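Local atomic coordinates of cpftsy (Physcomitrella patens, PDB entry 4AK9), a protein that probably acts as the GTP-binding receptor for the chloroplast signal recognition particle, helping deliver proteins to the thylakoid membrane. Residues R226-S229 with S234-N237; S114-L119 with R194-D199. One frame throughout, in Å; residues are numbered along the deposited sequence.

Overall arrangement
Both contacts lie in the SRP54-type GTPase domain, with their centres about 11 Å apart. The segments of interaction 2 both precede those of interaction 1 in sequence. Interaction 2 sets the entry to strand 117-123 against the end of helix 184-197; interaction 1 folds the loop leading into strand 238-244 back onto helix 215-231. The two strands are parallel neighbours in the central sheet, and the contacts meet there: N237 N lies 2.8 Å from V118 O, a probable hydrogen bond, while A235 packs on V118. Both contacts thus lie at the start of neighbouring strands, and strand 117-123 then runs into what is probably the P-loop of the nucleotide site.

Interaction 1. Residues R226-S229 with S234-N237; sequences RAVS and SAPN
S229 OG, in the last turn of helix 215-231, is held between two partners: it gives a very short hydrogen bond, 2.5 Å, to the backbone oxygen A235 O, and it is also hydrogen-bonded to K225 NZ, one helical turn earlier. The hydroxyl lies anti to its own carbonyl carbon and beside the backbone N (chi1 -67°), which turns it across the gap to the loop. Serine suits this place because its short side chain puts OG within bonding distance of A235 O while S229 CA approaches the same oxygen at 3.4 Å. P236 CD lies 3.6 Å from S229 OG. Helix 215-231 is the helix of a beta-alpha-beta crossover, linking strand 202-205 to the parallel strand 238-244 past strand 117-123 between them, and this contact sits at its return into the sheet. The peptide bond between A235 and P236 is cis, a form that proline tolerates better than other residues, and it bends the loop sharply just before the strand. V228 supplies the apolar half. Its CG1, anti to the backbone N (chi1 163°), comes up against A235 CB at 3.5 Å and reaches P236 CD at 4.0 Å. V228 and A235 both rest on V118 of strand 117-123, and V228 also touches L188 of helix 184-197.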
loop_
_atom_site.group_PDB
_atom_site.type_symbol
_atom_site.label_atom_id
_atom_site.label_comp_id
_atom_site.label_asym_id
_atom_site.label_seq_id
_atom_site.Cartn_x
_atom_site.Cartn_y
_atom_site.Cartn_z
ATOM N N ARG A 226 -7.430 16.739 -28.336
ATOM C CA ARG A 226 -7.382 17.140 -29.759
ATOM C C ARG A 226 -8.034 18.492 -30.018
ATOM O O ARG A 226 -7.490 19.309 -30.766
ATOM C CB ARG A 226 -8.026 16.090 -30.640
ATOM C CG ARG A 226 -7.228 14.812 -30.748
ATOM C CD ARG A 226 -7.915 13.867 -31.733
ATOM N NE ARG A 226 -7.516 12.495 -31.468
ATOM C CZ ARG A 226 -8.338 11.551 -31.020
ATOM N NH1 ARG A 226 -9.627 11.826 -30.825
ATOM N NH2 ARG A 226 -7.872 10.326 -30.799
ATOM N N ALA A 227 -9.190 18.722 -29.400
ATOM C CA ALA A 227 -9.873 20.010 -29.473
ATOM C C ALA A 227 -9.034 21.144 -28.920
ATOM O O ALA A 227 -9.036 22.240 -29.475
ATOM C CB ALA A 227 -11.197 19.952 -28.759
ATOM N N VAL A 228 -8.335 20.896 -27.811
ATOM C CA VAL A 228 -7.474 21.909 -27.234
ATOM C C VAL A 228 -6.329 22.238 -28.195
ATOM O O VAL A 228 -6.073 23.417 -28.463
ATOM C CB VAL A 228 -6.914 21.451 -25.827
ATOM C CG1 VAL A 228 -5.725 22.288 -25.407
ATOM C CG2 VAL A 228 -8.011 21.559 -24.771
ATOM N N SER A 229 -5.652 21.209 -28.717
ATOM C CA SER A 229 -4.518 21.434 -29.643
ATOM C C SER A 229 -4.936 22.075 -30.973
ATOM O O SER A 229 -4.159 22.797 -31.590
ATOM C CB SER A 229 -3.757 20.137 -29.926
ATOM O OG SER A 229 -3.101 19.685 -28.745
ATOM N N SER A 234 0.072 25.070 -29.511
ATOM C CA SER A 234 1.054 24.913 -28.424
ATOM C C SER A 234 0.469 24.226 -27.174
ATOM O O SER A 234 1.181 23.953 -26.192
ATOM C CB SER A 234 1.655 26.279 -28.038
ATOM O OG SER A 234 0.645 27.243 -27.743
ATOM N N ALA A 235 -0.830 23.957 -27.218
ATOM C CA ALA A 235 -1.566 23.437 -26.065
ATOM C C ALA A 235 -1.905 21.951 -26.241
ATOM O O ALA A 235 -2.020 21.460 -27.384
ATOM C CB ALA A 235 -2.840 24.251 -25.870
ATOM N N PRO A 236 -2.066 21.209 -25.120
ATOM C CA PRO A 236 -1.847 21.658 -23.724
ATOM C C PRO A 236 -0.364 21.745 -23.364
ATOM O O PRO A 236 0.426 20.892 -23.800
ATOM C CB PRO A 236 -2.537 20.562 -22.876
ATOM C CG PRO A 236 -2.491 19.290 -23.774
ATOM C CD PRO A 236 -2.587 19.822 -25.222
ATOM N N ASN A 237 0.019 22.736 -22.561
ATOM C CA ASN A 237 1.401 22.850 -22.104
ATOM C C ASN A 237 1.703 21.869 -20.970
ATOM O O ASN A 237 2.833 21.424 -20.837
ATOM C CB ASN A 237 1.664 24.265 -21.631
ATOM C CG ASN A 237 1.418 25.283 -22.730
ATOM O OD1 ASN A 237 0.272 25.621 -23.027
ATOM N ND2 ASN A 237 2.493 25.750 -23.350
#

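Interaction 2. Residues S114-L119 with R194-D199; sequences SRPAVL and RAVEED
R115 reaches across to D199, just beyond the end of helix 184-197. CB, CG and CD serve as a spacer that carries the chain away from the backbone without touching the helix. Bends at chi2 (103°) and chi3 (47°) then swing the tip round to D199. NE gives its N-H to a water at 3.0 Å, which in turn makes a weak bond to A195 O. R115 CZ comes within 3.6 Å of D199 OD2. NH2 does most of the touching: it makes a weak, bent hydrogen bond to D199 O at 2.6 Å, and R115 NH2 and D199 OD2, 2.9 Å apart, form a salt bridge. That bridge rests on charge alone, because OD2 lies well out of the guanidinium plane and no N-H points at it. The carboxylate plane is tilted only 20° from the guanidinium plane, with OD1 over one face. NH1 is salt-bridged to D201.

Beside this polar link, P116, which follows a cis peptide bond, turns its ring to the helix. Its CG meets A195 CB at 3.8 Å, and its CD meets V196 CG2 at the same distance. The compact alanine lets the ring close on the helix where strand 117-123 of the P-loop NTPase sheet begins. Replacing the proline by a glycine would probably take from A195 and V196 the ring they pack on across this contact and free the backbone to abandon the cis bend. The link to D199 is thus mainly electrostatic, helped by a weak hydrogen bond to D199 O; D199 and D201 share the one positive charge, so the cluster is probably net negative unless other groups compensate.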
loop_
_atom_site.group_PDB
_atom_site.type_symbol
_atom_site.label_atom_id
_atom_site.label_comp_id
_atom_site.label_asym_id
_atom_site.label_seq_id
_atom_site.Cartn_x
_atom_site.Cartn_y
_atom_site.Cartn_z
ATOM N N SER A 114 4.755 31.703 -25.321
ATOM C CA SER A 114 3.568 32.401 -25.776
ATOM C C SER A 114 2.418 32.188 -24.807
ATOM O O SER A 114 2.413 31.243 -24.007
ATOM C CB SER A 114 3.170 31.909 -27.167
ATOM O OG SER A 114 3.026 30.493 -27.181
ATOM N N ARG A 115 1.448 33.087 -24.884
ATOM C CA ARG A 115 0.256 32.991 -24.074
ATOM C C ARG A 115 -0.948 32.894 -25.006
ATOM O O ARG A 115 -0.913 33.417 -26.117
ATOM C CB ARG A 115 0.154 34.203 -23.142
ATOM C CG ARG A 115 1.084 35.358 -23.499
ATOM C CD ARG A 115 0.325 36.501 -24.191
ATOM N NE ARG A 115 -0.905 36.845 -23.474
ATOM C CZ ARG A 115 -0.935 37.535 -22.336
ATOM N NH1 ARG A 115 0.202 37.958 -21.793
ATOM N NH2 ARG A 115 -2.094 37.804 -21.739
ATOM N N PRO A 116 -2.019 32.224 -24.562
ATOM C CA PRO A 116 -2.175 31.628 -23.230
ATOM C C PRO A 116 -1.476 30.274 -23.107
ATOM O O PRO A 116 -1.377 29.542 -24.100
ATOM C CB PRO A 116 -3.680 31.424 -23.127
ATOM C CG PRO A 116 -4.118 31.183 -24.533
ATOM C CD PRO A 116 -3.184 31.957 -25.425
ATOM N N ALA A 117 -0.984 29.961 -21.909
ATOM C CA ALA A 117 -0.644 28.575 -21.589
ATOM C C ALA A 117 -1.941 27.835 -21.264
ATOM O O ALA A 117 -2.928 28.438 -20.793
ATOM C CB ALA A 117 0.323 28.500 -20.414
ATOM N N VAL A 118 -1.956 26.527 -21.511
ATOM C CA VAL A 118 -3.145 25.733 -21.255
ATOM C C VAL A 118 -2.763 24.498 -20.422
ATOM O O VAL A 118 -1.893 23.714 -20.814
ATOM C CB VAL A 118 -3.846 25.287 -22.542
ATOM C CG1 VAL A 118 -5.044 24.379 -22.228
ATOM C CG2 VAL A 118 -4.328 26.525 -23.349
ATOM N N LEU A 119 -3.400 24.356 -19.260
ATOM C CA LEU A 119 -3.106 23.224 -18.362
ATOM C C LEU A 119 -4.363 22.366 -18.290
ATOM O O LEU A 119 -5.448 22.859 -17.924
ATOM C CB LEU A 119 -2.765 23.755 -16.960
ATOM C CG LEU A 119 -1.353 24.151 -16.539
ATOM C CD1 LEU A 119 -0.614 24.861 -17.623
ATOM C CD2 LEU A 119 -1.394 25.007 -15.292
ATOM N N ARG A 194 -11.440 31.692 -26.447
ATOM C CA ARG A 194 -11.720 32.904 -25.686
ATOM C C ARG A 194 -10.460 33.451 -25.040
ATOM O O ARG A 194 -10.259 34.663 -24.964
ATOM C CB ARG A 194 -12.806 32.646 -24.635
ATOM C CG ARG A 194 -13.055 33.855 -23.749
ATOM C CD ARG A 194 -14.288 33.710 -22.874
ATOM N NE ARG A 194 -14.252 34.719 -21.816
ATOM C CZ ARG A 194 -14.965 34.668 -20.699
ATOM N NH1 ARG A 194 -15.789 33.645 -20.477
ATOM N NH2 ARG A 194 -14.839 35.634 -19.796
ATOM N N ALA A 195 -9.586 32.556 -24.588
ATOM C CA ALA A 195 -8.372 33.003 -23.941
ATOM C C ALA A 195 -7.419 33.643 -24.935
ATOM O O ALA A 195 -6.682 34.555 -24.574
ATOM C CB ALA A 195 -7.680 31.848 -23.278
ATOM N N VAL A 196 -7.396 33.124 -26.159
ATOM C CA VAL A 196 -6.513 33.685 -27.180
ATOM C C VAL A 196 -7.030 35.080 -27.550
ATOM O O VAL A 196 -6.252 36.051 -27.634
ATOM C CB VAL A 196 -6.443 32.800 -28.441
ATOM C CG1 VAL A 196 -5.582 33.477 -29.509
ATOM C CG2 VAL A 196 -5.885 31.404 -28.096
ATOM N N GLU A 197 -8.346 35.181 -27.729
ATOM C CA GLU A 197 -8.955 36.454 -28.119
ATOM C C GLU A 197 -8.821 37.513 -27.041
ATOM O O GLU A 197 -8.576 38.690 -27.343
ATOM C CB GLU A 197 -10.434 36.278 -28.475
ATOM C CG GLU A 197 -10.682 35.385 -29.682
ATOM C CD GLU A 197 -9.971 35.868 -30.951
ATOM O OE1 GLU A 197 -10.259 37.006 -31.396
ATOM O OE2 GLU A 197 -9.131 35.108 -31.502
ATOM N N GLU A 198 -8.989 37.100 -25.787
ATOM C CA GLU A 198 -9.076 38.066 -24.689
ATOM C C GLU A 198 -7.821 38.195 -23.843
ATOM O O GLU A 198 -7.877 38.737 -22.733
ATOM C CB GLU A 198 -10.267 37.755 -23.800
ATOM C CG GLU A 198 -11.565 37.735 -24.563
ATOM C CD GLU A 198 -12.759 37.439 -23.669
ATOM O OE1 GLU A 198 -12.618 37.518 -22.426
ATOM O OE2 GLU A 198 -13.840 37.120 -24.207
ATOM N N ASP A 199 -6.704 37.690 -24.357
ATOM C CA ASP A 199 -5.407 37.988 -23.756
ATOM C C ASP A 199 -5.265 37.435 -22.320
ATOM O O ASP A 199 -4.639 38.071 -21.466
ATOM C CB ASP A 199 -5.178 39.515 -23.776
ATOM C CG ASP A 199 -3.705 39.901 -23.761
ATOM O OD1 ASP A 199 -3.050 39.815 -24.830
ATOM O OD2 ASP A 199 -3.216 40.310 -22.680
HETATM O O HOH W 1 -3.455 35.560 -24.266
#